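PDB 4N81: inositol monophosphatase from Zymomonas mobilis, which probably removes phosphate from inositol monophosphate or related sugar phosphates by magnesium-dependent hydrolysis. Local coordinates for residues 123-128 against 135-140; 156-161 against 201-206; 226-231 against 238-243. One frame throughout, in Å; residues are numbered along the deposited sequence.

Interaction 1: residues 123-128 against 135-140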
loop_
_atom_site.group_PDB
_atom_site.type_symbol
_atom_site.label_atom_id
_atom_site.label_comp_id
_atom_site.label_asym_id
_atom_site.label_seq_id
_atom_site.Cartn_x
_atom_site.Cartn_y
_atom_site.Cartn_z
ATOM N N HIS A 123 -0.457 1.223 12.751
ATOM C CA HIS A 123 0.995 1.444 12.976
ATOM C C HIS A 123 1.384 2.648 13.781
ATOM O O HIS A 123 2.571 2.883 14.029
ATOM C CB HIS A 123 1.758 1.272 11.669
ATOM C CG HIS A 123 1.654 -0.148 11.186
ATOM N ND1 HIS A 123 1.248 -0.485 9.911
ATOM C CD2 HIS A 123 1.802 -1.316 11.868
ATOM C CE1 HIS A 123 1.200 -1.805 9.813
ATOM N NE2 HIS A 123 1.508 -2.332 10.989
ATOM N N GLN A 124 0.373 3.378 14.237
ATOM C CA GLN A 124 0.596 4.564 15.081
ATOM C C GLN A 124 1.500 5.583 14.378
ATOM O O GLN A 124 2.587 5.912 14.853
ATOM C CB GLN A 124 1.205 4.174 16.433
ATOM C CG GLN A 124 0.626 2.916 17.005
ATOM C CD GLN A 124 -0.637 3.186 17.704
ATOM O OE1 GLN A 124 -1.537 3.834 17.155
ATOM N NE2 GLN A 124 -0.725 2.729 18.955
ATOM N N GLU A 125 1.035 6.059 13.240
ATOM C CA GLU A 125 1.745 7.090 12.515
ATOM C C GLU A 125 0.763 8.250 12.422
ATOM O O GLU A 125 -0.344 8.095 11.865
ATOM C CB GLU A 125 2.024 6.577 11.101
ATOM C CG GLU A 125 2.861 5.271 11.126
ATOM C CD GLU A 125 3.175 4.731 9.710
ATOM O OE1 GLU A 125 4.379 4.610 9.349
ATOM O OE2 GLU A 125 2.200 4.413 8.992
ATOM N N ARG A 126 1.203 9.420 12.885
ATOM C CA ARG A 126 0.311 10.558 12.980
ATOM C C ARG A 126 0.981 11.821 12.422
ATOM O O ARG A 126 2.054 12.241 12.906
ATOM C CB ARG A 126 -0.101 10.800 14.440
ATOM C CG ARG A 126 -1.109 11.969 14.562
ATOM C CD ARG A 126 -1.718 12.082 15.996
ATOM N NE ARG A 126 -2.458 10.864 16.320
ATOM C CZ ARG A 126 -3.154 10.661 17.443
ATOM N NH1 ARG A 126 -3.240 11.603 18.388
ATOM N NH2 ARG A 126 -3.773 9.497 17.610
ATOM N N TRP A 127 0.362 12.380 11.385
ATOM C CA TRP A 127 0.790 13.651 10.794
ATOM C C TRP A 127 -0.102 14.765 11.361
ATOM O O TRP A 127 -1.316 14.579 11.388
ATOM C CB TRP A 127 0.496 13.599 9.288
ATOM C CG TRP A 127 1.399 12.727 8.456
ATOM C CD1 TRP A 127 2.505 13.149 7.714
ATOM C CD2 TRP A 127 1.285 11.311 8.255
ATOM N NE1 TRP A 127 3.089 12.043 7.098
ATOM C CE2 TRP A 127 2.346 10.919 7.381
ATOM C CE3 TRP A 127 0.414 10.319 8.751
ATOM C CZ2 TRP A 127 2.502 9.585 6.933
ATOM C CZ3 TRP A 127 0.583 8.990 8.320
ATOM C CH2 TRP A 127 1.615 8.637 7.415
ATOM N N VAL A 128 0.484 15.899 11.786
ATOM C CA VAL A 128 -0.314 17.023 12.278
ATOM C C VAL A 128 0.134 18.281 11.543
ATOM O O VAL A 128 1.327 18.629 11.586
ATOM C CB VAL A 128 -0.072 17.269 13.777
ATOM C CG1 VAL A 128 -0.999 18.404 14.281
ATOM C CG2 VAL A 128 -0.309 15.961 14.551
ATOM N N THR A 135 4.668 21.299 9.996
ATOM C CA THR A 135 4.029 20.002 10.085
ATOM C C THR A 135 4.921 19.050 10.859
ATOM O O THR A 135 6.151 19.118 10.718
ATOM C CB THR A 135 3.775 19.496 8.687
ATOM O OG1 THR A 135 2.758 20.316 8.117
ATOM C CG2 THR A 135 3.314 18.027 8.645
ATOM N N SER A 136 4.310 18.190 11.643
ATOM C CA SER A 136 5.013 17.201 12.431
ATOM C C SER A 136 4.527 15.766 12.151
ATOM O O SER A 136 3.403 15.587 11.866
ATOM C CB SER A 136 4.828 17.492 13.905
ATOM O OG SER A 136 5.585 18.610 14.342
ATOM N N PHE A 137 5.426 14.806 12.266
ATOM C CA PHE A 137 5.044 13.421 12.128
ATOM C C PHE A 137 5.541 12.731 13.400
ATOM O O PHE A 137 6.737 12.751 13.668
ATOM C CB PHE A 137 5.722 12.811 10.931
ATOM C CG PHE A 137 5.445 11.305 10.777
ATOM C CD1 PHE A 137 6.382 10.364 11.178
ATOM C CD2 PHE A 137 4.246 10.861 10.207
ATOM C CE1 PHE A 137 6.143 8.954 10.999
ATOM C CE2 PHE A 137 3.974 9.494 10.063
ATOM C CZ PHE A 137 4.920 8.534 10.454
ATOM N N ASN A 138 4.629 12.143 14.183
ATOM C CA ASN A 138 4.995 11.529 15.490
ATOM C C ASN A 138 5.845 12.493 16.300
ATOM O O ASN A 138 6.832 12.121 16.948
ATOM C CB ASN A 138 5.626 10.135 15.343
ATOM C CG ASN A 138 4.615 9.119 14.865
ATOM O OD1 ASN A 138 3.432 9.425 14.832
ATOM N ND2 ASN A 138 5.050 7.902 14.541
ATOM N N GLY A 139 5.433 13.751 16.253
ATOM C CA GLY A 139 6.007 14.791 17.085
ATOM C C GLY A 139 7.259 15.445 16.540
ATOM O O GLY A 139 7.753 16.386 17.166
ATOM N N GLU A 140 7.753 15.017 15.373
ATOM C CA GLU A 140 8.953 15.641 14.789
ATOM C C GLU A 140 8.661 16.500 13.555
ATOM O O GLU A 140 7.870 16.100 12.734
ATOM C CB GLU A 140 9.964 14.548 14.401
ATOM C CG GLU A 140 10.484 13.747 15.614
ATOM C CD GLU A 140 11.373 14.591 16.522
ATOM O OE1 GLU A 140 11.196 14.552 17.768
ATOM O OE2 GLU A 140 12.252 15.307 15.994
HETATM O O HOH W 1 1.664 8.443 16.592
HETATM O O HOH W 2 2.924 14.681 15.034
#
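Strands 125-128 and 135-137 run antiparallel, their axes 4.8 Å apart at an angle of 173°, with Trp127 and Phe137 as a non-hydrogen-bonded pair and Val128 and Ser136 as the hydrogen-bonded pair beside it. The two rings share one face of the sheet. Phe137 turns an edge to the indole in a T-shaped stack, planes 63° apart and centroids of the two six-membered rings 4.6 Å apart; its CD2 and CE2 do the touching, CD2 coming to 3.4 Å from Trp127 CE2. With CG anti to the backbone N (chi1 176°), the phenyl ring leans back over the neighbouring strand, where its CZ meets Glu125 CB at 3.6 Å. The Glu125 carboxylate itself is held by Tyr188 and by Arg29 of the second subunit. Beyond the strand pair the Asn138 amide takes over: OD1 accepts from Arg126 N (3.0 Å), the donor tilted from the carbonyl plane, while ND2 donates to Gln124 O (3.2 Å) on an in-plane lone pair. One side chain thus imitates a strand's backbone where Gln124 and Glu125 form a G1 bulge opposite Gln120. Strands 125-130 and 133-137 form a beta hairpin in the large mixed sheet, and a type I' turn follows from Phe137 to Glu140.

Interaction 2: residues 156-161 against 201-206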
loop_
_atom_site.group_PDB
_atom_site.type_symbol
_atom_site.label_atom_id
_atom_site.label_comp_id
_atom_site.label_asym_id
_atom_site.label_seq_id
_atom_site.Cartn_x
_atom_site.Cartn_y
_atom_site.Cartn_z
ATOM N N ALA A 156 2.036 9.567 -7.351
ATOM C CA ALA A 156 1.182 8.529 -6.776
ATOM C C ALA A 156 -0.246 8.900 -7.061
ATOM O O ALA A 156 -0.600 10.101 -7.186
ATOM C CB ALA A 156 1.372 8.472 -5.207
ATOM N N THR A 157 -1.083 7.875 -7.123
ATOM C CA THR A 157 -2.542 8.127 -7.150
ATOM C C THR A 157 -3.233 6.852 -6.635
ATOM O O THR A 157 -2.630 5.769 -6.687
ATOM C CB THR A 157 -3.086 8.427 -8.552
ATOM O OG1 THR A 157 -4.406 9.036 -8.432
ATOM C CG2 THR A 157 -3.193 7.130 -9.444
ATOM N N THR A 158 -4.447 6.980 -6.108
ATOM C CA THR A 158 -5.046 5.776 -5.509
ATOM C C THR A 158 -5.391 4.764 -6.603
ATOM O O THR A 158 -5.080 3.569 -6.469
ATOM C CB THR A 158 -6.313 6.132 -4.679
ATOM O OG1 THR A 158 -5.889 6.933 -3.555
ATOM C CG2 THR A 158 -6.966 4.836 -4.163
ATOM N N SER A 159 -6.015 5.247 -7.685
ATOM C CA SER A 159 -6.335 4.362 -8.823
ATOM C C SER A 159 -6.601 5.141 -10.111
ATOM O O SER A 159 -7.320 6.117 -10.077
ATOM C CB SER A 159 -7.587 3.490 -8.493
ATOM O OG SER A 159 -7.971 2.729 -9.661
ATOM N N PRO A 160 -6.078 4.679 -11.266
ATOM C CA PRO A 160 -6.461 5.287 -12.548
ATOM C C PRO A 160 -7.952 5.207 -12.802
ATOM O O PRO A 160 -8.537 6.087 -13.449
ATOM C CB PRO A 160 -5.641 4.515 -13.579
ATOM C CG PRO A 160 -5.326 3.274 -12.964
ATOM C CD PRO A 160 -5.163 3.551 -11.478
ATOM N N TRP A 161 -8.585 4.173 -12.267
ATOM C CA TRP A 161 -10.009 4.000 -12.520
ATOM C C TRP A 161 -10.916 4.819 -11.601
ATOM O O TRP A 161 -12.146 4.749 -11.724
ATOM C CB TRP A 161 -10.377 2.491 -12.542
ATOM C CG TRP A 161 -9.444 1.763 -13.469
ATOM C CD1 TRP A 161 -9.350 1.924 -14.812
ATOM C CD2 TRP A 161 -8.440 0.798 -13.110
ATOM N NE1 TRP A 161 -8.362 1.104 -15.319
ATOM C CE2 TRP A 161 -7.807 0.392 -14.290
ATOM C CE3 TRP A 161 -8.056 0.208 -11.908
ATOM C CZ2 TRP A 161 -6.781 -0.566 -14.303
ATOM C CZ3 TRP A 161 -7.031 -0.747 -11.934
ATOM C CH2 TRP A 161 -6.417 -1.103 -13.108
ATOM N N VAL A 201 1.126 14.006 -6.056
ATOM C CA VAL A 201 -0.045 13.166 -6.006
ATOM C C VAL A 201 -1.109 13.900 -6.833
ATOM O O VAL A 201 -1.294 15.093 -6.661
ATOM C CB VAL A 201 -0.563 13.055 -4.560
ATOM C CG1 VAL A 201 -1.810 12.112 -4.528
ATOM C CG2 VAL A 201 0.521 12.515 -3.617
ATOM N N VAL A 202 -1.809 13.178 -7.697
ATOM C CA VAL A 202 -2.863 13.783 -8.518
ATOM C C VAL A 202 -4.075 12.879 -8.411
ATOM O O VAL A 202 -3.981 11.684 -8.725
ATOM C CB VAL A 202 -2.428 13.885 -10.016
ATOM C CG1 VAL A 202 -3.627 14.343 -10.911
ATOM C CG2 VAL A 202 -1.242 14.861 -10.132
ATOM N N GLU A 203 -5.214 13.447 -7.980
ATOM C CA GLU A 203 -6.428 12.678 -7.842
ATOM C C GLU A 203 -7.625 13.475 -8.303
ATOM O O GLU A 203 -7.594 14.724 -8.369
ATOM C CB GLU A 203 -6.639 12.220 -6.385
ATOM C CG GLU A 203 -5.519 11.172 -5.991
ATOM C CD GLU A 203 -5.721 10.519 -4.625
ATOM O OE1 GLU A 203 -6.153 11.208 -3.683
ATOM O OE2 GLU A 203 -5.425 9.318 -4.510
ATOM N N GLN A 204 -8.710 12.740 -8.513
ATOM C CA GLN A 204 -9.971 13.374 -8.940
ATOM C C GLN A 204 -11.118 12.658 -8.258
ATOM O O GLN A 204 -11.021 11.444 -7.983
ATOM C CB GLN A 204 -10.107 13.240 -10.473
ATOM C CG GLN A 204 -11.401 13.850 -11.061
ATOM C CD GLN A 204 -11.441 13.745 -12.578
ATOM O OE1 GLN A 204 -11.233 12.684 -13.118
ATOM N NE2 GLN A 204 -11.653 14.877 -13.271
ATOM N N GLY A 205 -12.216 13.380 -8.004
ATOM C CA GLY A 205 -13.397 12.755 -7.424
ATOM C C GLY A 205 -13.411 12.709 -5.911
ATOM O O GLY A 205 -14.306 12.107 -5.331
ATOM N N LEU A 206 -12.466 13.368 -5.244
ATOM C CA LEU A 206 -12.483 13.385 -3.762
ATOM C C LEU A 206 -13.631 14.249 -3.191
ATOM O O LEU A 206 -14.082 15.224 -3.849
ATOM C CB LEU A 206 -11.150 13.961 -3.221
ATOM C CG LEU A 206 -9.973 12.974 -3.159
ATOM C CD1 LEU A 206 -9.665 12.305 -4.419
ATOM C CD2 LEU A 206 -8.743 13.743 -2.668
#
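Segments 156-161 and 201-206 start as neighbouring parallel strands, Ala156 bridging to Val201 with their CA atoms 4.9 Å apart, and then diverge. The backbone link is slight: Val202 N gives a weak bond of 3.3 Å to Ala156 O, which also receives the CA-H of Val201. Side chains continue the join where the strands part. Thr157 OG1 stands anti to the backbone N (chi1 -163°), a position from which it donates to Val202 O at 2.7 Å, tilted 17° from that carbonyl's plane. One residue on, a single carboxylate oxygen is gripped twice: Glu203 OE2 takes Thr158 N at 3.0 Å on its anti lone pair and Thr158 OG1 at 2.6 Å nearly along its C-O bond. The extended Glu203 chain spans the widening gap, its CG passing 3.4 Å from Thr157 OG1. Its other oxygen, OE1, bonds to Tyr190, and Thr158 OG1 is in turn fixed by Asp186 N. Strand 154-157 lies between strands 180-183 and 200-203, and strand 241-244 lies on the other side of 200-203 in the sheet, antiparallel to it. Helix 187-194 packs on Ala156 and Val201, while Phe171 of helix 165-175 touches Thr157.

Interaction 3: residues 226-231 against 238-243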
loop_
_atom_site.group_PDB
_atom_site.type_symbol
_atom_site.label_atom_id
_atom_site.label_comp_id
_atom_site.label_asym_id
_atom_site.label_seq_id
_atom_site.Cartn_x
_atom_site.Cartn_y
_atom_site.Cartn_z
ATOM N N ARG A 226 -3.284 22.161 -4.350
ATOM C CA ARG A 226 -4.241 23.032 -4.996
ATOM C C ARG A 226 -5.216 22.203 -5.840
ATOM O O ARG A 226 -5.059 20.994 -5.961
ATOM C CB ARG A 226 -3.499 23.958 -5.989
ATOM C CG ARG A 226 -2.366 24.827 -5.377
ATOM C CD ARG A 226 -2.994 26.006 -4.662
ATOM N NE ARG A 226 -2.046 26.669 -3.785
ATOM C CZ ARG A 226 -1.157 27.571 -4.181
ATOM N NH1 ARG A 226 -1.085 27.946 -5.468
ATOM N NH2 ARG A 226 -0.339 28.108 -3.270
ATOM N N ASP A 227 -6.191 22.867 -6.467
ATOM C CA ASP A 227 -6.939 22.175 -7.524
ATOM C C ASP A 227 -6.190 22.212 -8.857
ATOM O O ASP A 227 -5.041 22.661 -8.902
ATOM C CB ASP A 227 -8.401 22.628 -7.652
ATOM C CG ASP A 227 -8.556 24.049 -8.194
ATOM O OD1 ASP A 227 -9.664 24.610 -7.987
ATOM O OD2 ASP A 227 -7.618 24.590 -8.828
ATOM N N TRP A 228 -6.812 21.682 -9.914
ATOM C CA TRP A 228 -6.114 21.541 -11.215
ATOM C C TRP A 228 -6.029 22.889 -11.982
ATOM O O TRP A 228 -5.415 22.956 -13.037
ATOM C CB TRP A 228 -6.799 20.470 -12.105
ATOM C CG TRP A 228 -6.679 19.072 -11.545
ATOM C CD1 TRP A 228 -6.017 18.662 -10.373
ATOM C CD2 TRP A 228 -7.190 17.892 -12.146
ATOM N NE1 TRP A 228 -6.115 17.274 -10.249
ATOM C CE2 TRP A 228 -6.840 16.798 -11.323
ATOM C CE3 TRP A 228 -7.933 17.658 -13.314
ATOM C CZ2 TRP A 228 -7.203 15.471 -11.640
ATOM C CZ3 TRP A 228 -8.296 16.333 -13.637
ATOM C CH2 TRP A 228 -7.917 15.256 -12.798
ATOM N N GLN A 229 -6.685 23.929 -11.476
ATOM C CA GLN A 229 -6.489 25.305 -11.951
ATOM C C GLN A 229 -5.490 26.101 -11.099
ATOM O O GLN A 229 -5.410 27.335 -11.213
ATOM C CB GLN A 229 -7.836 26.054 -12.005
ATOM C CG GLN A 229 -8.763 25.595 -13.192
ATOM C CD GLN A 229 -9.366 24.233 -12.929
ATOM O OE1 GLN A 229 -10.011 24.030 -11.887
ATOM N NE2 GLN A 229 -9.172 23.291 -13.858
ATOM N N ASN A 230 -4.771 25.397 -10.228
ATOM C CA ASN A 230 -3.813 25.998 -9.273
ATOM C C ASN A 230 -4.503 26.961 -8.289
ATOM O O ASN A 230 -3.870 27.888 -7.775
ATOM C CB ASN A 230 -2.680 26.768 -9.988
ATOM C CG ASN A 230 -1.518 27.101 -9.037
ATOM O OD1 ASN A 230 -1.195 26.307 -8.155
ATOM N ND2 ASN A 230 -0.934 28.291 -9.183
ATOM N N ARG A 231 -5.787 26.732 -8.023
ATOM C CA ARG A 231 -6.509 27.542 -7.044
ATOM C C ARG A 231 -6.571 26.853 -5.672
ATOM O O ARG A 231 -6.427 25.637 -5.586
ATOM C CB ARG A 231 -7.950 27.818 -7.553
ATOM C CG ARG A 231 -7.996 28.731 -8.811
ATOM C CD ARG A 231 -9.446 28.852 -9.382
ATOM N NE ARG A 231 -9.396 29.773 -10.531
ATOM C CZ ARG A 231 -9.476 31.093 -10.480
ATOM N NH1 ARG A 231 -9.725 31.750 -9.329
ATOM N NH2 ARG A 231 -9.333 31.772 -11.624
ATOM N N VAL A 238 -14.541 20.666 -6.035
ATOM C CA VAL A 238 -15.130 19.452 -6.601
ATOM C C VAL A 238 -14.275 18.219 -6.413
ATOM O O VAL A 238 -14.753 17.107 -6.626
ATOM C CB VAL A 238 -15.476 19.614 -8.107
ATOM C CG1 VAL A 238 -16.423 20.819 -8.275
ATOM C CG2 VAL A 238 -14.195 19.781 -8.902
ATOM N N GLY A 239 -13.034 18.408 -5.981
ATOM C CA GLY A 239 -12.210 17.255 -5.570
ATOM C C GLY A 239 -11.170 16.802 -6.564
ATOM O O GLY A 239 -10.739 15.633 -6.547
ATOM N N GLU A 240 -10.842 17.681 -7.511
ATOM C CA GLU A 240 -9.633 17.524 -8.324
ATOM C C GLU A 240 -8.517 18.136 -7.476
ATOM O O GLU A 240 -8.624 19.308 -7.099
ATOM C CB GLU A 240 -9.798 18.330 -9.631
ATOM C CG GLU A 240 -10.748 17.574 -10.564
ATOM C CD GLU A 240 -11.163 18.355 -11.824
ATOM O OE1 GLU A 240 -10.765 19.538 -12.007
ATOM O OE2 GLU A 240 -11.901 17.739 -12.622
ATOM N N VAL A 241 -7.456 17.371 -7.225
ATOM C CA VAL A 241 -6.391 17.878 -6.384
ATOM C C VAL A 241 -5.061 17.556 -7.014
ATOM O O VAL A 241 -4.903 16.521 -7.678
ATOM C CB VAL A 241 -6.426 17.281 -4.909
ATOM C CG1 VAL A 241 -7.794 17.553 -4.225
ATOM C CG2 VAL A 241 -6.203 15.822 -4.910
ATOM N N ILE A 242 -4.094 18.442 -6.764
ATOM C CA ILE A 242 -2.684 18.127 -7.053
ATOM C C ILE A 242 -1.869 18.566 -5.841
ATOM O O ILE A 242 -2.097 19.675 -5.308
ATOM C CB ILE A 242 -2.178 18.787 -8.345
ATOM C CG1 ILE A 242 -0.694 18.494 -8.551
ATOM C CG2 ILE A 242 -2.478 20.372 -8.339
ATOM C CD1 ILE A 242 -0.234 18.797 -9.982
ATOM N N ALA A 243 -0.996 17.668 -5.373
ATOM C CA ALA A 243 -0.079 17.998 -4.289
ATOM C C ALA A 243 1.334 17.818 -4.857
ATOM O O ALA A 243 1.564 16.847 -5.596
ATOM C CB ALA A 243 -0.336 17.039 -3.068
HETATM O O HOH W 3 -9.861 21.560 -10.597
HETATM O O HOH W 4 -10.869 20.845 -14.196
#
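Trp228 lays one face of its indole over the side chain of Glu240. Glu240 CB sits above the five-membered ring, 3.6 Å from its centroid and only 6° off the ring normal, a CH-pi contact. From there the chain runs on, extended, across the benzene half of the ring, and the carboxylate ends stacked over its rim: CD lies 3.6 Å from Trp228 CE3, with the two planes 14° apart. The edge of the same ring is used too. NE1 donates to Val241 O at 2.9 Å; the acceptor is in the plane of the indole, yet the donor stands 74° above the carbonyl plane, so no lone pair is met squarely. Putting an alanine at Trp228 would probably leave Val241 O without this donor and open a gap beside the aliphatic part of Glu240, setting that chain freer to turn. At its polar end Glu240 OE1 accepts from water 3 and water 4, both also bound to Gln229, whereas OE2 is bonded to Gln204. Asp227 OD2 accepts from Gln229 N, which makes an Asx turn, and also from Arg231 N on the opposite face of the carboxylate, each at 2.9 Å. Backbone pairing is confined to Arg226 and Ile242, antiparallel and doubly bonded, Arg226 N to Ile242 O at 2.9 Å and Ile242 N to Arg226 O at 2.8 Å. Strand 224-226 thereby forms the outer border of the five-stranded sheet, next to 241-244. Helix 250-257 packs on Ile242 and Trp228, Val202 of strand 200-203 touches both, and Tyr190 of helix 187-194 meets Val241.

Interactions 2 and 3 belong to one sheet, in which strands 200-203 and 241-244 are neighbours: Glu203 O and Val241 N lie 2.9 Å apart, probably hydrogen-bonded, and Trp228 packs against Gln204. Interaction 1 lies in the other sheet, on the opposite side of the chain's centre, its centre 23 and 25 Å from theirs. Buried interaction 2 relies on hydroxyls and a carboxylate where its strands part. Of the two partly buried contacts, interaction 1 is a hairpin with paired strands and two rings stacked against each other; interaction 3 has one doubly bonded antiparallel pair and lays an indole on an aliphatic chain and carboxylate. Both include water-bridged polar groups. Interactions 1 and 2 also touch the second subunit.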